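Local structure of protein (triosephosphate isomerase) (Thermotoga maritima, 1B9B) at residues L155-A166 / Y199-L210. The protein catalyses the interconversion of dihydroxyacetone phosphate and glyceraldehyde 3-phosphate, the triosephosphate isomerase step of glycolysis, in a thermophilic bacterium. Sequence-based numbering, arbitrary orientation.
Sequences LDKEEAKRVVIA and YDEETAGSIRIL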
# COMPACT_ATOMS: atom_id res chain seq x y z
N LEU B 155 10.78 19.14 16.60
CA LEU B 155 11.98 19.42 17.38
C LEU B 155 12.16 20.92 17.45
O LEU B 155 11.59 21.67 16.66
CB LEU B 155 13.21 18.81 16.72
CG LEU B 155 13.18 17.31 16.45
CD1 LEU B 155 14.54 16.88 15.93
CD2 LEU B 155 12.85 16.58 17.73
N ASP B 156 12.98 21.37 18.40
CA ASP B 156 13.23 22.79 18.54
C ASP B 156 14.72 23.06 18.46
O ASP B 156 15.53 22.13 18.47
CB ASP B 156 12.70 23.29 19.88
CG ASP B 156 13.43 22.69 21.05
OD1 ASP B 156 14.68 22.81 21.09
OD2 ASP B 156 12.77 22.10 21.93
N LYS B 157 15.07 24.34 18.38
CA LYS B 157 16.45 24.81 18.28
C LYS B 157 17.43 23.93 19.06
O LYS B 157 18.42 23.46 18.51
CB LYS B 157 16.54 26.25 18.77
CG LYS B 157 17.75 27.02 18.26
CD LYS B 157 18.03 28.26 19.11
CE LYS B 157 19.14 29.11 18.48
NZ LYS B 157 20.32 28.30 18.07
N GLU B 158 17.15 23.70 20.34
CA GLU B 158 18.02 22.88 21.19
C GLU B 158 18.19 21.45 20.71
O GLU B 158 19.31 20.99 20.47
CB GLU B 158 17.50 22.86 22.63
CG GLU B 158 18.23 23.77 23.61
CD GLU B 158 18.41 25.18 23.09
OE1 GLU B 158 19.38 25.41 22.33
OE2 GLU B 158 17.57 26.04 23.42
N GLU B 159 17.08 20.73 20.58
CA GLU B 159 17.10 19.34 20.14
C GLU B 159 17.65 19.21 18.73
O GLU B 159 18.37 18.25 18.42
CB GLU B 159 15.68 18.78 20.21
CG GLU B 159 15.14 18.71 21.62
CD GLU B 159 13.64 18.56 21.67
OE1 GLU B 159 12.98 18.72 20.62
OE2 GLU B 159 13.11 18.29 22.77
N ALA B 160 17.32 20.17 17.88
CA ALA B 160 17.75 20.19 16.50
C ALA B 160 19.26 20.16 16.35
O ALA B 160 19.79 19.49 15.46
CB ALA B 160 17.19 21.41 15.81
N LYS B 161 19.96 20.87 17.23
CA LYS B 161 21.42 20.91 17.17
C LYS B 161 22.05 19.54 17.40
O LYS B 161 23.09 19.21 16.81
CB LYS B 161 21.96 21.91 18.20
CG LYS B 161 21.48 23.33 17.97
CD LYS B 161 22.54 24.37 18.35
CE LYS B 161 22.79 24.42 19.85
NZ LYS B 161 21.63 24.98 20.60
N ARG B 162 21.41 18.73 18.24
CA ARG B 162 21.91 17.40 18.56
C ARG B 162 21.75 16.40 17.42
O ARG B 162 22.45 15.39 17.38
CB ARG B 162 21.22 16.88 19.81
CG ARG B 162 21.52 17.69 21.06
CD ARG B 162 20.53 17.34 22.15
NE ARG B 162 20.43 15.89 22.32
CZ ARG B 162 19.45 15.27 22.96
NH1 ARG B 162 18.46 15.97 23.50
NH2 ARG B 162 19.45 13.95 23.06
N VAL B 163 20.85 16.67 16.49
CA VAL B 163 20.66 15.75 15.38
C VAL B 163 21.87 15.76 14.45
O VAL B 163 22.61 16.74 14.38
CB VAL B 163 19.38 16.12 14.60
CG1 VAL B 163 19.15 15.15 13.45
CG2 VAL B 163 18.19 16.10 15.54
N VAL B 164 22.08 14.64 13.76
CA VAL B 164 23.17 14.52 12.80
C VAL B 164 22.51 13.99 11.55
O VAL B 164 21.81 12.99 11.60
CB VAL B 164 24.27 13.51 13.26
CG1 VAL B 164 25.18 13.16 12.10
CG2 VAL B 164 25.12 14.10 14.38
N ILE B 165 22.70 14.68 10.44
CA ILE B 165 22.11 14.26 9.18
C ILE B 165 23.16 13.55 8.35
O ILE B 165 24.35 13.77 8.52
CB ILE B 165 21.59 15.46 8.37
CG1 ILE B 165 20.59 16.24 9.22
CG2 ILE B 165 20.98 14.99 7.06
CD1 ILE B 165 20.11 17.51 8.58
N ALA B 166 22.70 12.69 7.46
CA ALA B 166 23.60 11.94 6.61
C ALA B 166 22.96 11.86 5.25
O ALA B 166 21.94 11.19 5.09
CB ALA B 166 23.82 10.56 7.17
N TYR B 199 15.37 26.81 11.31
CA TYR B 199 15.73 27.29 12.64
C TYR B 199 16.50 28.60 12.55
O TYR B 199 15.89 29.66 12.49
CB TYR B 199 16.53 26.22 13.40
CG TYR B 199 15.75 24.94 13.62
CD1 TYR B 199 15.75 23.93 12.64
CD2 TYR B 199 14.98 24.75 14.76
CE1 TYR B 199 14.99 22.78 12.81
CE2 TYR B 199 14.21 23.59 14.93
CZ TYR B 199 14.23 22.61 13.95
OH TYR B 199 13.47 21.47 14.10
N ASP B 200 17.82 28.54 12.52
CA ASP B 200 18.61 29.76 12.42
C ASP B 200 20.04 29.47 12.01
O ASP B 200 20.43 28.32 11.86
CB ASP B 200 18.56 30.53 13.74
CG ASP B 200 19.29 29.83 14.85
OD1 ASP B 200 19.47 28.61 14.78
OD2 ASP B 200 19.67 30.51 15.82
N GLU B 201 20.82 30.52 11.79
CA GLU B 201 22.21 30.36 11.38
C GLU B 201 22.96 29.51 12.38
O GLU B 201 23.59 28.52 12.02
CB GLU B 201 22.89 31.73 11.26
CG GLU B 201 22.53 32.51 10.00
CD GLU B 201 22.95 31.79 8.72
OE1 GLU B 201 24.11 31.31 8.64
OE2 GLU B 201 22.12 31.70 7.79
N GLU B 202 22.90 29.90 13.65
CA GLU B 202 23.59 29.17 14.70
C GLU B 202 23.32 27.68 14.61
O GLU B 202 24.25 26.88 14.60
CB GLU B 202 23.16 29.68 16.07
CG GLU B 202 23.56 28.75 17.21
CD GLU B 202 23.22 29.29 18.58
OE1 GLU B 202 22.80 30.47 18.67
OE2 GLU B 202 23.37 28.55 19.57
N THR B 203 22.05 27.32 14.57
CA THR B 203 21.67 25.91 14.50
C THR B 203 22.22 25.20 13.27
O THR B 203 22.89 24.17 13.39
CB THR B 203 20.15 25.76 14.55
OG1 THR B 203 19.67 26.25 15.81
CG2 THR B 203 19.75 24.31 14.40
N ALA B 204 21.94 25.74 12.09
CA ALA B 204 22.40 25.11 10.86
C ALA B 204 23.91 24.88 10.85
O ALA B 204 24.42 24.02 10.13
CB ALA B 204 21.98 25.96 9.65
N GLY B 205 24.63 25.64 11.66
CA GLY B 205 26.07 25.49 11.69
C GLY B 205 26.52 24.45 12.69
O GLY B 205 27.66 23.99 12.64
N SER B 206 25.64 24.07 13.60
CA SER B 206 25.97 23.10 14.62
C SER B 206 25.71 21.67 14.17
O SER B 206 26.38 20.73 14.59
CB SER B 206 25.18 23.38 15.89
OG SER B 206 25.43 24.70 16.37
N ILE B 207 24.72 21.52 13.30
CA ILE B 207 24.32 20.21 12.80
C ILE B 207 25.30 19.61 11.80
O ILE B 207 25.53 20.16 10.73
CB ILE B 207 22.91 20.33 12.16
CG1 ILE B 207 21.90 20.69 13.26
CG2 ILE B 207 22.52 19.04 11.45
CD1 ILE B 207 20.60 21.18 12.74
N ARG B 208 25.89 18.47 12.16
CA ARG B 208 26.82 17.81 11.25
C ARG B 208 26.08 17.09 10.14
O ARG B 208 25.11 16.37 10.40
CB ARG B 208 27.71 16.80 12.00
CG ARG B 208 28.77 17.43 12.86
CD ARG B 208 28.16 18.07 14.10
NE ARG B 208 27.66 17.05 15.02
CZ ARG B 208 28.43 16.29 15.78
NH1 ARG B 208 29.75 16.43 15.77
NH2 ARG B 208 27.88 15.39 16.59
N ILE B 209 26.52 17.29 8.91
CA ILE B 209 25.92 16.63 7.74
C ILE B 209 27.00 15.76 7.10
O ILE B 209 27.95 16.26 6.49
CB ILE B 209 25.42 17.66 6.70
CG1 ILE B 209 24.56 18.72 7.38
CG2 ILE B 209 24.61 16.96 5.62
CD1 ILE B 209 23.95 19.75 6.44
N LEU B 210 26.87 14.44 7.24
CA LEU B 210 27.84 13.51 6.69
C LEU B 210 27.40 13.03 5.32
O LEU B 210 26.22 13.11 4.98
CB LEU B 210 27.97 12.30 7.61
CG LEU B 210 27.70 12.52 9.09
CD1 LEU B 210 27.78 11.19 9.82
CD2 LEU B 210 28.69 13.52 9.65
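K157 reaches across to the start of helix 201-206, where its NZ meets two carboxylates and a hydroxyl. Salt bridges run from K157 NZ to D200 OD2 (3.2 Å) and to E202 OE1 (3.3 Å), and T203 OG1 accepts a hydrogen bond from the same nitrogen. The lysine chain gets there with CG anti to the backbone N (chi1 -158°) and a bend only at its last torsion, crossing both acids at about a right angle. D200 is held in turn by the helix it caps: its OD1 takes T203 N from above the carboxylate plane and T203 OG1 (2.6 Å) nearly along the C-O axis.

Deeper in, A160 CB sits over one face of the Y199 ring, 3.8 Å from its centroid and 16° off the normal, a CH-pi contact; L155 O lies in the ring plane at the hydroxyl edge. F152 of helix 140-152 touches both A160 and Y199. I207 then packs CG1 against the backbone at A160 and CG2 against I165 CD1 (4.0 Å).

Beyond the helices, the strands pair in parallel: R208 O accepts from I165 N (2.9 Å) and I165 O from L210 N (2.9 Å). V164 CG1 meets L210 CD1 on one sheet face, while I165 and I209 turn to the other, where both touch helix 181-198. I165 lies beside I209 and A166 beside L210; the axes of short helices 157-162 and 201-206 approach to 8.7 Å, their N-to-C directions 22° apart. Helix and following strand thus match as pairs, joining neighbouring strands 164-167 and 208-211 of the TIM barrel.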